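Local coordinates for protein 2-aminomuconate 6-semialdehyde dehydrogenase (Burkholderia cenocepacia, PDB 4U3W) that probably oxidises 2-aminomuconate 6-semialdehyde to 2-aminomuconate with a nicotinamide cofactor, as a member of the aldehyde dehydrogenase family, at residues A302-R316 with E407-D420. Sequence-based numbering, arbitrary orientation.
Sequences AGQVCLCSERVYVER and EEIFGPVCHIAPFD
Strands 309-315 and 413-419 run parallel as neighbours in the seven-stranded sheet of the catalytic domain of an aldehyde dehydrogenase, joined in register from Arg311 beside His415 to Glu315 beside Phe419. Backbone bonds alternate between them, from His415 N to Glu310 O through to Arg316 N to Phe419 O, and strand 277-281 pairs with the other edge of 309-315. The two segments also meet ahead of the strands, where Gly303 CA sits 3.4 Å from Gly411 O, one of its hydrogens aimed at that oxygen. In the loop 302-308, Cys306 ends a Gly-Gln-Val-Cys sequence and is probably the catalytic cysteine, as in relatives.

Glu310, at the start of strand 309-315, ties down the backbone at Ile409 and Phe410. Its extended chain reaches the loop at 409-410 and each carboxylate oxygen takes one amide on its syn lone pair: Ile409 N lies 2.9 Å from Glu310 OE1, and Phe410 N meets OE2 along a more bent path (140° at the hydrogen). Lys276 forms a salt bridge with the same OE1, so the buried carboxylate is probably kept ionised. Phe410 turns back to lay one ring face against the backbone of 304-305, with Gln304 CA 4.1 Å from the ring centroid in a CH-pi contact.

On one side of the sheet Ile416 lies alongside both Val312 and Val314, and helix 319-331 packs on Val314 and Ile416; Val314 CG2 and Ile416 CG2 touch at 3.7 Å. Tyr313, Ala417 and Phe419 occupy the other side, facing helix 422-430. Phe419 holds CG between its backbone N and carbonyl carbon (chi1 72°), which swings the ring over the neighbouring strand, its face against Glu315 CB. At the far end Arg316 grips Asp420 side-on, NE to OD1 at 2.8 Å and NH2 to OD2 at 3.1 Å, while Pro418 CB lies over one guanidinium face.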
loop_
_atom_site.group_PDB
_atom_site.type_symbol
_atom_site.label_atom_id
_atom_site.label_comp_id
_atom_site.label_asym_id
_atom_site.label_seq_id
_atom_site.Cartn_x
_atom_site.Cartn_y
_atom_site.Cartn_z
ATOM N N ALA A 302 30.876 16.127 -17.987
ATOM C CA ALA A 302 31.535 17.426 -17.856
ATOM C C ALA A 302 30.827 18.318 -16.825
ATOM O O ALA A 302 30.767 19.538 -16.998
ATOM C CB ALA A 302 31.653 18.142 -19.243
ATOM N N GLY A 303 30.307 17.710 -15.742
ATOM C CA GLY A 303 29.631 18.471 -14.685
ATOM C C GLY A 303 28.227 18.981 -15.085
ATOM O O GLY A 303 27.613 19.767 -14.370
ATOM N N GLN A 304 27.705 18.499 -16.208
ATOM C CA GLN A 304 26.398 18.971 -16.723
ATOM C C GLN A 304 25.242 18.006 -16.341
ATOM O O GLN A 304 24.532 17.464 -17.197
ATOM C CB GLN A 304 26.489 19.146 -18.238
ATOM C CG GLN A 304 27.548 20.161 -18.712
ATOM C CD GLN A 304 27.719 20.146 -20.250
ATOM O OE1 GLN A 304 27.526 21.173 -20.916
ATOM N NE2 GLN A 304 28.131 18.994 -20.806
ATOM N N VAL A 305 25.096 17.733 -15.051
ATOM C CA VAL A 305 23.950 16.950 -14.562
ATOM C C VAL A 305 23.368 17.770 -13.457
ATOM O O VAL A 305 24.135 18.377 -12.707
ATOM C CB VAL A 305 24.353 15.586 -14.073
ATOM C CG1 VAL A 305 23.092 14.751 -13.797
ATOM C CG2 VAL A 305 25.192 14.899 -15.117
ATOM N N CYS A 306 22.045 17.824 -13.336
ATOM C CA CYS A 306 21.447 18.660 -12.283
ATOM C C CYS A 306 21.888 18.189 -10.900
ATOM O O CYS A 306 21.887 18.953 -9.921
ATOM C CB CYS A 306 19.907 18.646 -12.382
ATOM S SG CYS A 306 19.108 17.033 -12.158
ATOM N N LEU A 307 22.249 16.909 -10.852
ATOM C CA LEU A 307 22.621 16.222 -9.610
ATOM C C LEU A 307 24.097 16.354 -9.201
ATOM O O LEU A 307 24.515 15.826 -8.126
ATOM C CB LEU A 307 22.280 14.759 -9.754
ATOM C CG LEU A 307 20.809 14.420 -10.064
ATOM C CD1 LEU A 307 20.697 12.970 -10.511
ATOM C CD2 LEU A 307 19.919 14.710 -8.827
ATOM N N CYS A 308 24.891 17.014 -10.038
ATOM C CA CYS A 308 26.342 17.096 -9.738
ATOM C C CYS A 308 26.635 17.855 -8.467
ATOM O O CYS A 308 25.865 18.716 -8.050
ATOM C CB CYS A 308 27.139 17.739 -10.905
ATOM S SG CYS A 308 27.392 16.532 -12.221
ATOM N N SER A 309 27.748 17.482 -7.824
ATOM C CA SER A 309 28.175 18.115 -6.607
ATOM C C SER A 309 29.097 19.288 -6.942
ATOM O O SER A 309 30.261 19.076 -7.270
ATOM C CB SER A 309 28.920 17.103 -5.693
ATOM O OG SER A 309 30.078 16.606 -6.364
ATOM N N GLU A 310 28.602 20.523 -6.815
ATOM C CA GLU A 310 29.453 21.681 -7.029
ATOM C C GLU A 310 29.986 22.239 -5.711
ATOM O O GLU A 310 30.894 23.060 -5.748
ATOM C CB GLU A 310 28.689 22.781 -7.836
ATOM C CG GLU A 310 28.456 22.293 -9.269
ATOM C CD GLU A 310 27.883 23.389 -10.235
ATOM O OE1 GLU A 310 27.533 24.502 -9.772
ATOM O OE2 GLU A 310 27.817 23.117 -11.447
ATOM N N ARG A 311 29.448 21.775 -4.559
ATOM C CA ARG A 311 29.999 22.094 -3.225
ATOM C C ARG A 311 30.453 20.771 -2.634
ATOM O O ARG A 311 29.758 19.748 -2.769
ATOM C CB ARG A 311 28.976 22.737 -2.256
ATOM C CG ARG A 311 28.315 24.045 -2.756
ATOM C CD ARG A 311 27.326 24.584 -1.728
ATOM N NE ARG A 311 26.020 23.866 -1.759
ATOM C CZ ARG A 311 25.258 23.677 -0.679
ATOM N NH1 ARG A 311 25.682 24.088 0.513
ATOM N NH2 ARG A 311 24.080 23.059 -0.778
ATOM N N VAL A 312 31.631 20.778 -2.030
ATOM C CA VAL A 312 32.121 19.608 -1.276
ATOM C C VAL A 312 32.554 20.077 0.115
ATOM O O VAL A 312 33.218 21.121 0.225
ATOM C CB VAL A 312 33.326 18.906 -1.986
ATOM C CG1 VAL A 312 33.740 17.610 -1.218
ATOM C CG2 VAL A 312 32.960 18.580 -3.441
ATOM N N TYR A 313 32.155 19.339 1.170
ATOM C CA TYR A 313 32.617 19.636 2.526
ATOM C C TYR A 313 33.341 18.418 3.102
ATOM O O TYR A 313 32.777 17.344 3.157
ATOM C CB TYR A 313 31.472 20.029 3.469
ATOM C CG TYR A 313 30.647 21.244 2.975
ATOM C CD1 TYR A 313 31.085 22.549 3.162
ATOM C CD2 TYR A 313 29.437 21.049 2.338
ATOM C CE1 TYR A 313 30.311 23.669 2.715
ATOM C CE2 TYR A 313 28.654 22.145 1.871
ATOM C CZ TYR A 313 29.114 23.440 2.066
ATOM O OH TYR A 313 28.307 24.430 1.613
ATOM N N VAL A 314 34.581 18.612 3.541
ATOM C CA VAL A 314 35.410 17.494 4.010
ATOM C C VAL A 314 35.856 17.798 5.437
ATOM O O VAL A 314 36.279 18.912 5.737
ATOM C CB VAL A 314 36.631 17.273 3.086
ATOM C CG1 VAL A 314 37.516 16.109 3.567
ATOM C CG2 VAL A 314 36.148 17.027 1.636
ATOM N N GLU A 315 35.720 16.814 6.322
ATOM C CA GLU A 315 36.068 17.028 7.711
ATOM C C GLU A 315 37.565 17.369 7.802
ATOM O O GLU A 315 38.400 16.734 7.136
ATOM C CB GLU A 315 35.713 15.806 8.565
ATOM C CG GLU A 315 35.687 16.106 10.035
ATOM C CD GLU A 315 35.269 14.862 10.860
ATOM O OE1 GLU A 315 34.804 13.858 10.275
ATOM O OE2 GLU A 315 35.445 14.925 12.076
ATOM N N ARG A 316 37.897 18.359 8.626
ATOM C CA ARG A 316 39.226 18.972 8.572
ATOM C C ARG A 316 40.435 17.993 8.665
ATOM O O ARG A 316 41.400 18.196 7.950
ATOM C CB ARG A 316 39.352 20.053 9.670
ATOM C CG ARG A 316 40.516 21.007 9.471
ATOM C CD ARG A 316 40.538 22.062 10.547
ATOM N NE ARG A 316 39.325 22.874 10.555
ATOM C CZ ARG A 316 39.109 23.903 9.743
ATOM N NH1 ARG A 316 40.001 24.235 8.821
ATOM N NH2 ARG A 316 37.986 24.594 9.838
ATOM N N GLU A 407 25.559 29.796 -6.578
ATOM C CA GLU A 407 24.836 29.775 -7.855
ATOM C C GLU A 407 25.186 28.543 -8.700
ATOM O O GLU A 407 26.348 28.119 -8.787
ATOM C CB GLU A 407 25.109 31.057 -8.624
ATOM C CG GLU A 407 24.601 32.290 -7.880
ATOM C CD GLU A 407 25.085 33.630 -8.457
ATOM O OE1 GLU A 407 25.557 33.679 -9.618
ATOM O OE2 GLU A 407 24.952 34.646 -7.734
ATOM N N GLU A 408 24.168 27.935 -9.303
ATOM C CA GLU A 408 24.410 26.724 -10.099
ATOM C C GLU A 408 25.273 27.131 -11.300
ATOM O O GLU A 408 24.899 28.045 -12.020
ATOM C CB GLU A 408 23.062 26.102 -10.543
ATOM C CG GLU A 408 23.185 24.910 -11.493
ATOM C CD GLU A 408 21.829 24.327 -11.863
ATOM O OE1 GLU A 408 20.992 25.079 -12.417
ATOM O OE2 GLU A 408 21.621 23.116 -11.616
ATOM N N ILE A 409 26.396 26.466 -11.532
ATOM C CA ILE A 409 27.263 26.769 -12.692
ATOM C C ILE A 409 27.017 25.807 -13.867
ATOM O O ILE A 409 27.017 26.229 -15.029
ATOM C CB ILE A 409 28.746 26.734 -12.291
ATOM C CG1 ILE A 409 29.007 27.806 -11.248
ATOM C CG2 ILE A 409 29.625 26.960 -13.488
ATOM C CD1 ILE A 409 30.446 27.698 -10.540
ATOM N N PHE A 410 26.778 24.523 -13.552
ATOM C CA PHE A 410 26.447 23.494 -14.547
ATOM C C PHE A 410 27.634 23.247 -15.492
ATOM O O PHE A 410 27.468 23.076 -16.718
ATOM C CB PHE A 410 25.156 23.879 -15.331
ATOM C CG PHE A 410 24.228 22.700 -15.593
ATOM C CD1 PHE A 410 23.400 22.209 -14.573
ATOM C CD2 PHE A 410 24.165 22.090 -16.854
ATOM C CE1 PHE A 410 22.532 21.080 -14.795
ATOM C CE2 PHE A 410 23.271 20.984 -17.118
ATOM C CZ PHE A 410 22.468 20.466 -16.071
ATOM N N GLY A 411 28.832 23.250 -14.897
ATOM C CA GLY A 411 30.097 22.900 -15.531
ATOM C C GLY A 411 30.904 21.939 -14.631
ATOM O O GLY A 411 30.407 21.556 -13.555
ATOM N N PRO A 412 32.109 21.526 -15.085
ATOM C CA PRO A 412 32.964 20.536 -14.405
ATOM C C PRO A 412 33.803 21.207 -13.345
ATOM O O PRO A 412 34.988 21.469 -13.527
ATOM C CB PRO A 412 33.854 19.974 -15.531
ATOM C CG PRO A 412 34.003 21.215 -16.495
ATOM C CD PRO A 412 32.632 21.903 -16.422
ATOM N N VAL A 413 33.156 21.476 -12.219
ATOM C CA VAL A 413 33.798 22.229 -11.162
ATOM C C VAL A 413 33.197 21.830 -9.812
ATOM O O VAL A 413 32.024 21.437 -9.711
ATOM C CB VAL A 413 33.654 23.755 -11.421
ATOM C CG1 VAL A 413 32.171 24.207 -11.343
ATOM C CG2 VAL A 413 34.528 24.551 -10.489
ATOM N N CYS A 414 34.034 21.859 -8.782
ATOM C CA CYS A 414 33.561 21.756 -7.418
ATOM C C CYS A 414 34.439 22.661 -6.579
ATOM O O CYS A 414 35.626 22.819 -6.875
ATOM C CB CYS A 414 33.621 20.299 -6.890
ATOM S SG CYS A 414 35.232 19.482 -6.936
ATOM N N HIS A 415 33.838 23.234 -5.537
ATOM C CA HIS A 415 34.567 23.914 -4.482
ATOM C C HIS A 415 34.669 22.929 -3.270
ATOM O O HIS A 415 33.714 22.256 -2.941
ATOM C CB HIS A 415 33.868 25.227 -4.070
ATOM C CG HIS A 415 34.502 25.898 -2.887
ATOM N ND1 HIS A 415 34.136 25.616 -1.581
ATOM C CD2 HIS A 415 35.487 26.827 -2.802
ATOM C CE1 HIS A 415 34.874 26.334 -0.748
ATOM N NE2 HIS A 415 35.707 27.069 -1.462
ATOM N N ILE A 416 35.811 22.889 -2.597
ATOM C CA ILE A 416 35.991 22.019 -1.399
ATOM C C ILE A 416 36.278 22.903 -0.172
ATOM O O ILE A 416 37.164 23.772 -0.232
ATOM C CB ILE A 416 37.146 20.990 -1.639
ATOM C CG1 ILE A 416 36.977 20.411 -3.056
ATOM C CG2 ILE A 416 37.176 19.828 -0.542
ATOM C CD1 ILE A 416 37.972 19.377 -3.491
ATOM N N ALA A 417 35.534 22.698 0.931
ATOM C CA ALA A 417 35.796 23.428 2.190
ATOM C C ALA A 417 35.939 22.446 3.317
ATOM O O ALA A 417 35.376 21.360 3.244
ATOM C CB ALA A 417 34.692 24.426 2.520
ATOM N N PRO A 418 36.717 22.816 4.361
ATOM C CA PRO A 418 36.786 21.984 5.568
ATOM C C PRO A 418 35.603 22.207 6.499
ATOM O O PRO A 418 35.087 23.332 6.507
ATOM C CB PRO A 418 38.068 22.465 6.249
ATOM C CG PRO A 418 38.125 23.942 5.870
ATOM C CD PRO A 418 37.566 24.019 4.461
ATOM N N PHE A 419 35.230 21.199 7.295
ATOM C CA PHE A 419 34.295 21.422 8.392
ATOM C C PHE A 419 34.822 20.736 9.656
ATOM O O PHE A 419 35.706 19.864 9.581
ATOM C CB PHE A 419 32.865 20.950 8.025
ATOM C CG PHE A 419 32.677 19.455 7.955
ATOM C CD1 PHE A 419 32.942 18.768 6.770
ATOM C CD2 PHE A 419 32.164 18.743 9.032
ATOM C CE1 PHE A 419 32.741 17.395 6.658
ATOM C CE2 PHE A 419 31.970 17.344 8.960
ATOM C CZ PHE A 419 32.257 16.660 7.767
ATOM N N ASP A 420 34.292 21.131 10.813
ATOM C CA ASP A 420 34.749 20.558 12.079
ATOM C C ASP A 420 33.760 19.658 12.790
ATOM O O ASP A 420 34.175 18.766 13.511
ATOM C CB ASP A 420 35.168 21.690 13.020
ATOM C CG ASP A 420 36.340 22.464 12.475
ATOM O OD1 ASP A 420 37.400 21.830 12.254
ATOM O OD2 ASP A 420 36.164 23.674 12.199
HETATM O O HOH W 1 23.548 21.307 -10.636
HETATM O O HOH W 2 32.049 23.917 -0.632
HETATM O O HOH W 3 36.453 17.085 13.113
#